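Side-chain contacts in transcriptional regulator, MarR family (Silicibacter pomeroyi DSS-3, PDB 3BOQ), which probably binds DNA as a dimeric transcription factor of the MarR family, through a winged helix-turn-helix domain: residues B[25-28]-B[29-33]; B[66-69]-B[70-74]; B[85-89]-B[90-94]. One frame throughout, in Å; residues are numbered along the deposited sequence.

Interaction 1 of 3, residues B[25-28]-B[29-33]; sequences LRLH and GLVFG
His28 and Phe32 stand one helical turn apart and send their rings off the same side of helix 12-43. The two side chains lie side by side and point the same way. Their planes are near parallel, at 25°, but the rings are slid apart and barely overlap, with centroids 5.4 Å from each other. This is not a full stack. The nearest ring atoms are His28 NE2 and Phe32 CD1, 3.9 Å apart. The imidazole also carries Phe32 CB over one of its faces, offset toward the rim. Both rings swing alike because each CG lies opposite its own backbone N, chi1 175° in His28 and -168° in Phe32.

Leu27 and Val31 repeat the pattern one residue earlier. They too run side by side in the same direction. The touch is methyl to methyl, Leu27 CD1 to Val31 CG2 at 4.0 Å. Val31 CG2 also rests on the carbonyl oxygen of Leu27, at 3.6 Å from Leu27 O.

The backbone beneath is regular. Gly29 N, Leu30 N, Val31 N and Phe32 N each give a hydrogen bond to the carbonyl four residues back. The bond from Val31 N to Leu27 O is 3.0 Å long. On another side of the helix, Arg26 turns away from the following residues, and its NH1 is hydrogen-bonded to Asn23 OD1.

The second subunit covers part of this surface. His28 stacks on His28 of the second subunit, and Val31 packs on Trp21 of that subunit. Residues 25-33 thus form regular alpha-helix, with side chains meeting at i and i+4, and its His28 side lies in the helical dimer interface; an interface built from helices is characteristic of MarR-family regulators.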
ATOM      1  N   LEU B  25      -6.093  -3.633   0.305  1.00 58.88           N
ATOM      2  CA  LEU B  25      -6.016  -2.240  -0.105  1.00 58.83           C
ATOM      3  C   LEU B  25      -6.683  -1.275   0.881  1.00 59.25           C
ATOM      4  O   LEU B  25      -6.118  -0.214   1.169  1.00 59.99           O
ATOM      5  CB  LEU B  25      -6.597  -2.057  -1.515  1.00 57.80           C
ATOM      6  CG  LEU B  25      -5.726  -2.457  -2.716  1.00 58.11           C
ATOM      7  CD1 LEU B  25      -6.520  -2.237  -4.033  1.00 54.74           C
ATOM      8  CD2 LEU B  25      -4.399  -1.662  -2.801  1.00 58.16           C
ATOM      9  N   ARG B  26      -7.864  -1.637   1.390  1.00 59.65           N
ATOM     10  CA  ARG B  26      -8.556  -0.887   2.443  1.00 60.20           C
ATOM     11  C   ARG B  26      -7.689  -0.771   3.701  1.00 61.15           C
ATOM     12  O   ARG B  26      -7.503   0.321   4.213  1.00 62.44           O
ATOM     13  CB  ARG B  26      -9.886  -1.553   2.824  1.00 59.94           C
ATOM     14  CG  ARG B  26     -11.042  -1.246   1.941  1.00 59.92           C
ATOM     15  CD  ARG B  26     -12.089  -2.372   1.962  1.00 63.15           C
ATOM     16  NE  ARG B  26     -13.223  -2.117   1.055  1.00 65.32           N
ATOM     17  CZ  ARG B  26     -13.903  -3.064   0.394  1.00 66.86           C
ATOM     18  NH1 ARG B  26     -13.582  -4.350   0.522  1.00 67.54           N
ATOM     19  NH2 ARG B  26     -14.907  -2.729  -0.412  1.00 64.59           N
ATOM     20  N   LEU B  27      -7.172  -1.877   4.219  1.00 61.39           N
ATOM     21  CA  LEU B  27      -6.439  -1.800   5.475  1.00 62.05           C
ATOM     22  C   LEU B  27      -5.129  -1.053   5.184  1.00 63.39           C
ATOM     23  O   LEU B  27      -4.773  -0.104   5.882  1.00 63.08           O
ATOM     24  CB  LEU B  27      -6.200  -3.184   6.087  1.00 61.07           C
ATOM     25  CG  LEU B  27      -5.585  -3.231   7.489  1.00 62.06           C
ATOM     26  CD1 LEU B  27      -6.437  -2.476   8.466  1.00 61.81           C
ATOM     27  CD2 LEU B  27      -5.417  -4.665   7.975  1.00 60.77           C
ATOM     28  N   HIS B  28      -4.443  -1.445   4.117  1.00 64.43           N
ATOM     29  CA  HIS B  28      -3.201  -0.787   3.776  1.00 66.06           C
ATOM     30  C   HIS B  28      -3.348   0.742   3.706  1.00 67.70           C
ATOM     31  O   HIS B  28      -2.565   1.456   4.330  1.00 68.68           O
ATOM     32  CB  HIS B  28      -2.632  -1.298   2.468  1.00 65.53           C
ATOM     33  CG  HIS B  28      -1.420  -0.548   2.033  1.00 64.94           C
ATOM     34  ND1 HIS B  28      -1.495   0.617   1.305  1.00 66.27           N
ATOM     35  CD2 HIS B  28      -0.105  -0.773   2.249  1.00 63.54           C
ATOM     36  CE1 HIS B  28      -0.278   1.059   1.050  1.00 64.97           C
ATOM     37  NE2 HIS B  28       0.585   0.234   1.616  1.00 67.08           N
ATOM     38  N   GLY B  29      -4.351   1.229   2.965  1.00 68.26           N
ATOM     39  CA  GLY B  29      -4.642   2.660   2.860  1.00 68.55           C
ATOM     40  C   GLY B  29      -5.034   3.376   4.148  1.00 69.96           C
ATOM     41  O   GLY B  29      -4.604   4.528   4.373  1.00 70.11           O
ATOM     42  N   LEU B  30      -5.871   2.725   4.968  1.00 69.95           N
ATOM     43  CA  LEU B  30      -6.346   3.272   6.232  1.00 70.27           C
ATOM     44  C   LEU B  30      -5.194   3.427   7.223  1.00 71.08           C
ATOM     45  O   LEU B  30      -5.185   4.337   8.041  1.00 71.61           O
ATOM     46  CB  LEU B  30      -7.373   2.335   6.872  1.00 69.86           C
ATOM     47  CG  LEU B  30      -8.844   2.681   7.064  1.00 70.66           C
ATOM     48  CD1 LEU B  30      -9.438   1.747   8.111  1.00 69.29           C
ATOM     49  CD2 LEU B  30      -9.050   4.130   7.488  1.00 68.80           C
ATOM     50  N   VAL B  31      -4.253   2.493   7.196  1.00 71.52           N
ATOM     51  CA  VAL B  31      -3.142   2.531   8.128  1.00 71.42           C
ATOM     52  C   VAL B  31      -2.082   3.495   7.593  1.00 72.47           C
ATOM     53  O   VAL B  31      -1.612   4.355   8.324  1.00 73.47           O
ATOM     54  CB  VAL B  31      -2.604   1.124   8.450  1.00 71.40           C
ATOM     55  CG1 VAL B  31      -1.272   1.180   9.189  1.00 70.41           C
ATOM     56  CG2 VAL B  31      -3.648   0.328   9.253  1.00 69.23           C
ATOM     57  N   PHE B  32      -1.762   3.395   6.310  1.00 72.69           N
ATOM     58  CA  PHE B  32      -0.654   4.122   5.744  1.00 72.64           C
ATOM     59  C   PHE B  32      -0.830   5.641   5.798  1.00 72.85           C
ATOM     60  O   PHE B  32       0.071   6.336   6.240  1.00 73.01           O
ATOM     61  CB  PHE B  32      -0.412   3.674   4.304  1.00 73.43           C
ATOM     62  CG  PHE B  32       0.878   4.152   3.743  1.00 72.52           C
ATOM     63  CD1 PHE B  32       1.962   3.285   3.659  1.00 72.37           C
ATOM     64  CD2 PHE B  32       1.015   5.470   3.325  1.00 71.74           C
ATOM     65  CE1 PHE B  32       3.175   3.710   3.153  1.00 73.69           C
ATOM     66  CE2 PHE B  32       2.218   5.922   2.820  1.00 74.03           C
ATOM     67  CZ  PHE B  32       3.314   5.034   2.737  1.00 74.63           C
ATOM     68  N   GLY B  33      -1.977   6.145   5.345  1.00 72.54           N
ATOM     69  CA  GLY B  33      -2.270   7.566   5.350  1.00 72.13           C
ATOM     70  C   GLY B  33      -2.135   8.243   6.712  1.00 72.80           C
ATOM     71  O   GLY B  33      -1.673   9.387   6.814  1.00 72.30           O
TER

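Interaction 2 of 3, residues B[66-69]-B[70-74]; sequences GKLS and GALKV
Helix 65-71 is the short helix that opens the helix-turn-helix of this MarR-type domain, and the contact lies at its C-terminal end, where the chain runs out toward helix 79-88. The last turn is fastened mainly through main-chain atoms. Gly70 N still makes a regular helical bond to Gly66 O, at 2.8 Å. After that the pattern tightens. Ala71 N bonds to Leu68 O, three residues back, and it comes from above the carbonyl plane, 67° out of it. Leu72 N has two weak bonds, one to Leu68 O and one to Ser69 O. Leu68 O therefore takes two donors, one of them weakly, as the regular helix gives out.

The methyl of Ala71 leans over the backbone of the preceding turn, with its CB 3.4 Å from Lys67 O.

Helix 47-58 lies against this end. Leu68 packs on Leu56, and Asp51 accepts hydrogen bonds from Lys73 N and Val74 N through its two carboxylate oxygens, receiving the chain as it leaves the helix. Leu68 also meets Val83 of helix 79-88.

Two leucines make the side-chain part of the contact, and they cross obliquely. The CG of Leu68 lies opposite its backbone N, chi1 173°, which swings the branch forward along the helix toward Leu72. There Leu72 CD1 lies 3.7 Å from Leu68 CD1 and 3.3 Å from Leu68 O.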
ATOM      1  N   GLY B  66      21.093  -0.954  -4.237  1.00 57.70           N
ATOM      2  CA  GLY B  66      20.291  -2.122  -4.581  1.00 57.34           C
ATOM      3  C   GLY B  66      19.843  -2.952  -3.390  1.00 57.33           C
ATOM      4  O   GLY B  66      18.689  -3.382  -3.332  1.00 56.96           O
ATOM      5  N   LYS B  67      20.747  -3.177  -2.435  1.00 57.41           N
ATOM      6  CA  LYS B  67      20.402  -3.972  -1.256  1.00 57.69           C
ATOM      7  C   LYS B  67      19.468  -3.215  -0.310  1.00 58.08           C
ATOM      8  O   LYS B  67      18.580  -3.821   0.306  1.00 57.89           O
ATOM      9  CB  LYS B  67      21.652  -4.496  -0.538  1.00 57.56           C
ATOM     10  CG  LYS B  67      22.360  -5.613  -1.317  1.00 58.03           C
ATOM     11  CD  LYS B  67      23.325  -6.409  -0.443  1.00 58.16           C
ATOM     12  CE  LYS B  67      24.071  -7.477  -1.247  1.00 57.79           C
ATOM     13  NZ  LYS B  67      23.175  -8.559  -1.747  1.00 56.98           N
ATOM     14  N   LEU B  68      19.672  -1.897  -0.214  1.00 58.51           N
ATOM     15  CA  LEU B  68      18.741  -0.999   0.479  1.00 58.94           C
ATOM     16  C   LEU B  68      17.358  -1.056  -0.161  1.00 59.08           C
ATOM     17  O   LEU B  68      16.349  -1.235   0.532  1.00 59.41           O
ATOM     18  CB  LEU B  68      19.245   0.449   0.478  1.00 58.79           C
ATOM     19  CG  LEU B  68      18.300   1.525   1.029  1.00 59.38           C
ATOM     20  CD1 LEU B  68      17.860   1.208   2.441  1.00 60.39           C
ATOM     21  CD2 LEU B  68      19.000   2.849   1.031  1.00 60.73           C
ATOM     22  N   SER B  69      17.330  -0.868  -1.478  1.00 59.14           N
ATOM     23  CA  SER B  69      16.115  -0.898  -2.267  1.00 59.01           C
ATOM     24  C   SER B  69      15.391  -2.231  -2.065  1.00 59.52           C
ATOM     25  O   SER B  69      14.138  -2.235  -1.827  1.00 59.89           O
ATOM     26  CB  SER B  69      16.461  -0.638  -3.735  1.00 58.61           C
ATOM     27  OG  SER B  69      15.456  -1.073  -4.636  1.00 58.83           O
ATOM     28  N   GLY B  70      16.190  -3.340  -2.124  1.00 59.81           N
ATOM     29  CA  GLY B  70      15.692  -4.714  -1.971  1.00 59.54           C
ATOM     30  C   GLY B  70      15.055  -5.031  -0.616  1.00 59.97           C
ATOM     31  O   GLY B  70      14.208  -5.987  -0.512  1.00 59.89           O
ATOM     32  N   ALA B  71      15.453  -4.223   0.399  1.00 59.72           N
ATOM     33  CA  ALA B  71      15.058  -4.448   1.801  1.00 60.14           C
ATOM     34  C   ALA B  71      13.912  -3.535   2.267  1.00 60.67           C
ATOM     35  O   ALA B  71      13.357  -3.710   3.353  1.00 61.43           O
ATOM     36  CB  ALA B  71      16.270  -4.267   2.742  1.00 59.82           C
ATOM     37  N   LEU B  72      13.587  -2.531   1.461  1.00 61.03           N
ATOM     38  CA  LEU B  72      12.499  -1.608   1.749  1.00 60.79           C
ATOM     39  C   LEU B  72      11.146  -2.358   1.829  1.00 61.44           C
ATOM     40  O   LEU B  72      10.832  -3.219   0.997  1.00 60.23           O
ATOM     41  CB  LEU B  72      12.455  -0.520   0.665  1.00 60.31           C
ATOM     42  CG  LEU B  72      12.980   0.902   0.902  1.00 60.37           C
ATOM     43  CD1 LEU B  72      14.277   0.992   1.705  1.00 57.69           C
ATOM     44  CD2 LEU B  72      13.121   1.588  -0.436  1.00 60.03           C
ATOM     45  N   LYS B  73      10.357  -2.024   2.850  1.00 62.51           N
ATOM     46  CA  LYS B  73       9.032  -2.638   3.003  1.00 63.50           C
ATOM     47  C   LYS B  73       7.979  -1.824   2.276  1.00 63.38           C
ATOM     48  O   LYS B  73       6.960  -2.344   1.912  1.00 62.54           O
ATOM     49  CB  LYS B  73       8.665  -2.797   4.487  1.00 63.78           C
ATOM     50  CG  LYS B  73       9.220  -4.058   5.118  1.00 65.30           C
ATOM     51  CD  LYS B  73      10.347  -3.755   6.099  1.00 66.75           C
ATOM     52  CE  LYS B  73      10.907  -5.061   6.705  1.00 66.91           C
ATOM     53  NZ  LYS B  73      11.302  -6.018   5.636  1.00 64.28           N
ATOM     54  N   VAL B  74       8.216  -0.523   2.134  1.00 64.52           N
ATOM     55  CA  VAL B  74       7.384   0.331   1.308  1.00 65.52           C
ATOM     56  C   VAL B  74       8.099   0.399  -0.049  1.00 66.99           C
ATOM     57  O   VAL B  74       9.308   0.638  -0.105  1.00 67.84           O
ATOM     58  CB  VAL B  74       7.210   1.742   1.944  1.00 65.47           C
ATOM     59  CG1 VAL B  74       6.225   2.576   1.114  1.00 65.37           C
ATOM     60  CG2 VAL B  74       6.738   1.635   3.399  1.00 62.84           C
TER

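Interaction 3 of 3, residues B[85-89]-B[90-94]; sequences RLIKD and GMVVK
Ile87 holds CG1 opposite its carbonyl carbon, chi1 -70°, and CG2 opposite its backbone N, and the two branches meet different residues of the returning chain. CG1 touches Val92 CG1 at 3.8 Å. CG2 reaches Lys94 CB at 3.6 Å. Ile87 lies aslant to both partners. Its CA also makes a CA-H...O contact with Val92 O, 3.5 Å away. Replacing Ile87 with an alanine would probably take from Val92 CG1 and Lys94 CB the branches they meet on this helix and open a gap between the helix and the returning chain.

Leu86 covers the neighbouring side. Its CB meets the other methyl of Val92, CG2, at 3.8 Å. Its CD2 comes up to Met91 CB, and there the two side chains cross at about a right angle. Met91, a selenomethionine, bends back at chi2 and chi3. This brings its CE to 3.5 Å from Asp89 O, while its CG lies beside Asp89 CB.

The turn itself is held by the backbone. Leu86 O accepts two bonds. Met91 N approaches nearly straight along the carbonyl, at 2.7 Å, and Val92 N comes from above the carbonyl plane. Gly90 N closes the last turn onto Ile87 O. Gly90 has positive phi, 68°, which favours glycine.

Outside the turn, Asp89 OD2 forms a salt bridge with Lys49 of helix 47-58, and Val92 packs on Leu56 of that helix. Met91 and Val93 pair through their backbones with Thr109 and Lys107. The arrangement is a Schellman motif. It ends helix 79-88, the probable recognition helix of the winged helix-turn-helix fold, and leads the chain into the wing.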
ATOM      1  N   ARG B  85      17.113  12.705  -0.236  1.00 54.66           N
ATOM      2  CA  ARG B  85      16.363  13.511   0.748  1.00 56.20           C
ATOM      3  C   ARG B  85      16.903  13.288   2.163  1.00 55.84           C
ATOM      4  O   ARG B  85      17.052  14.253   2.923  1.00 56.34           O
ATOM      5  CB  ARG B  85      14.864  13.197   0.729  1.00 55.98           C
ATOM      6  CG  ARG B  85      14.107  13.676  -0.500  1.00 58.04           C
ATOM      7  CD  ARG B  85      12.580  13.460  -0.343  1.00 59.15           C
ATOM      8  NE  ARG B  85      12.129  12.056  -0.381  1.00 64.57           N
ATOM      9  CZ  ARG B  85      11.922  11.351  -1.501  1.00 65.82           C
ATOM     10  NH1 ARG B  85      12.145  11.888  -2.698  1.00 65.98           N
ATOM     11  NH2 ARG B  85      11.501  10.093  -1.429  1.00 67.24           N
ATOM     12  N   LEU B  86      17.221  12.028   2.483  1.00 55.45           N
ATOM     13  CA  LEU B  86      17.770  11.615   3.795  1.00 55.52           C
ATOM     14  C   LEU B  86      19.155  12.154   4.111  1.00 55.34           C
ATOM     15  O   LEU B  86      19.471  12.431   5.273  1.00 55.40           O
ATOM     16  CB  LEU B  86      17.798  10.097   3.902  1.00 55.71           C
ATOM     17  CG  LEU B  86      16.441   9.399   3.972  1.00 55.19           C
ATOM     18  CD1 LEU B  86      16.671   7.918   3.799  1.00 54.84           C
ATOM     19  CD2 LEU B  86      15.790   9.716   5.327  1.00 54.84           C
ATOM     20  N   ILE B  87      19.979  12.260   3.072  1.00 55.44           N
ATOM     21  CA  ILE B  87      21.310  12.883   3.145  1.00 54.94           C
ATOM     22  C   ILE B  87      21.174  14.384   3.415  1.00 56.11           C
ATOM     23  O   ILE B  87      21.848  14.915   4.279  1.00 55.73           O
ATOM     24  CB  ILE B  87      22.156  12.631   1.859  1.00 54.44           C
ATOM     25  CG1 ILE B  87      22.577  11.161   1.754  1.00 53.13           C
ATOM     26  CG2 ILE B  87      23.378  13.493   1.877  1.00 54.16           C
ATOM     27  CD1 ILE B  87      23.079  10.722   0.403  1.00 52.82           C
ATOM     28  N   LYS B  88      20.284  15.047   2.679  1.00 57.51           N
ATOM     29  CA  LYS B  88      19.986  16.476   2.857  1.00 59.36           C
ATOM     30  C   LYS B  88      19.385  16.793   4.258  1.00 59.34           C
ATOM     31  O   LYS B  88      19.690  17.804   4.874  1.00 59.46           O
ATOM     32  CB  LYS B  88      19.108  16.958   1.683  1.00 59.53           C
ATOM     33  CG  LYS B  88      18.398  18.310   1.856  1.00 61.64           C
ATOM     34  CD  LYS B  88      18.134  18.991   0.497  1.00 61.46           C
ATOM     35  CE  LYS B  88      17.209  20.220   0.629  1.00 62.84           C
ATOM     36  NZ  LYS B  88      17.905  21.534   0.436  1.00 63.61           N
ATOM     37  N   ASP B  89      18.560  15.895   4.760  1.00 60.31           N
ATOM     38  CA  ASP B  89      18.049  15.941   6.122  1.00 61.07           C
ATOM     39  C   ASP B  89      19.104  15.682   7.219  1.00 60.64           C
ATOM     40  O   ASP B  89      18.789  15.769   8.408  1.00 60.64           O
ATOM     41  CB  ASP B  89      16.974  14.862   6.258  1.00 61.42           C
ATOM     42  CG  ASP B  89      15.653  15.279   5.653  1.00 64.85           C
ATOM     43  OD1 ASP B  89      15.563  16.422   5.121  1.00 66.03           O
ATOM     44  OD2 ASP B  89      14.703  14.462   5.729  1.00 68.54           O
ATOM     45  N   GLY B  90      20.323  15.318   6.821  1.00 59.71           N
ATOM     46  CA  GLY B  90      21.351  14.875   7.754  1.00 58.91           C
ATOM     47  C   GLY B  90      21.127  13.544   8.454  1.00 59.12           C
ATOM     48  O   GLY B  90      21.696  13.335   9.519  1.00 58.82           O
HETATM   49  N   MSE B  91      20.300  12.659   7.872  1.00 58.95           N
HETATM   50  CA  MSE B  91      20.041  11.315   8.421  1.00 59.38           C
HETATM   51  C   MSE B  91      21.036  10.258   7.923  1.00 57.92           C
HETATM   52  O   MSE B  91      21.358   9.330   8.635  1.00 57.31           O
HETATM   53  CB  MSE B  91      18.602  10.844   8.097  1.00 60.88           C
HETATM   54  CG  MSE B  91      17.463  11.819   8.500  1.00 64.24           C
HETATM   55 SE   MSE B  91      17.155  11.926  10.475  1.00 79.55          SE
HETATM   56  CE  MSE B  91      18.289  13.428  11.023  1.00 64.97           C
ATOM     57  N   VAL B  92      21.503  10.405   6.686  1.00 56.99           N
ATOM     58  CA  VAL B  92      22.395   9.423   6.062  1.00 55.68           C
ATOM     59  C   VAL B  92      23.681  10.120   5.694  1.00 55.14           C
ATOM     60  O   VAL B  92      23.654  11.250   5.232  1.00 55.61           O
ATOM     61  CB  VAL B  92      21.710   8.747   4.813  1.00 56.14           C
ATOM     62  CG1 VAL B  92      22.707   8.021   3.918  1.00 54.77           C
ATOM     63  CG2 VAL B  92      20.581   7.818   5.250  1.00 53.71           C
ATOM     64  N   VAL B  93      24.808   9.455   5.927  1.00 54.89           N
ATOM     65  CA  VAL B  93      26.141  10.046   5.755  1.00 54.25           C
ATOM     66  C   VAL B  93      26.508  10.193   4.276  1.00 54.50           C
ATOM     67  O   VAL B  93      26.299   9.267   3.479  1.00 54.24           O
ATOM     68  CB  VAL B  93      27.233   9.200   6.492  1.00 54.49           C
ATOM     69  CG1 VAL B  93      28.652   9.804   6.336  1.00 53.46           C
ATOM     70  CG2 VAL B  93      26.890   9.034   7.956  1.00 54.23           C
ATOM     71  N   LYS B  94      27.033  11.375   3.930  1.00 54.56           N
ATOM     72  CA  LYS B  94      27.683  11.650   2.655  1.00 54.13           C
ATOM     73  C   LYS B  94      28.820  12.637   2.882  1.00 54.54           C
ATOM     74  O   LYS B  94      28.596  13.817   3.184  1.00 54.47           O
ATOM     75  CB  LYS B  94      26.694  12.184   1.609  1.00 54.43           C
ATOM     76  CG  LYS B  94      27.277  12.414   0.199  1.00 53.91           C
ATOM     77  CD  LYS B  94      27.841  11.137  -0.443  1.00 54.39           C
ATOM     78  CE  LYS B  94      28.902  11.472  -1.521  1.00 55.73           C
ATOM     79  NZ  LYS B  94      29.419  10.279  -2.273  1.00 54.47           N
TER

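In the fold
From the N terminus, interaction 1 comes first, within the long helix 12-43, where it faces the second subunit. Interaction 2 follows, closing the end of helix 65-71. Interaction 3 turns the chain back after helix 79-88. All three are local and lie in series, so none nests in or crosses another. Interactions 1 and 2 lie on opposite sides of the chain's centre, yet they touch where Phe32 CE1 packs on Val74 CG1, joining helix 12-43, which packs on the second subunit, to the probable DNA-binding lobe. Interactions 2 and 3 have centres about 17 Å apart and do not touch. Helix 47-58 links them, since Leu56 meets both Leu68 and Val92.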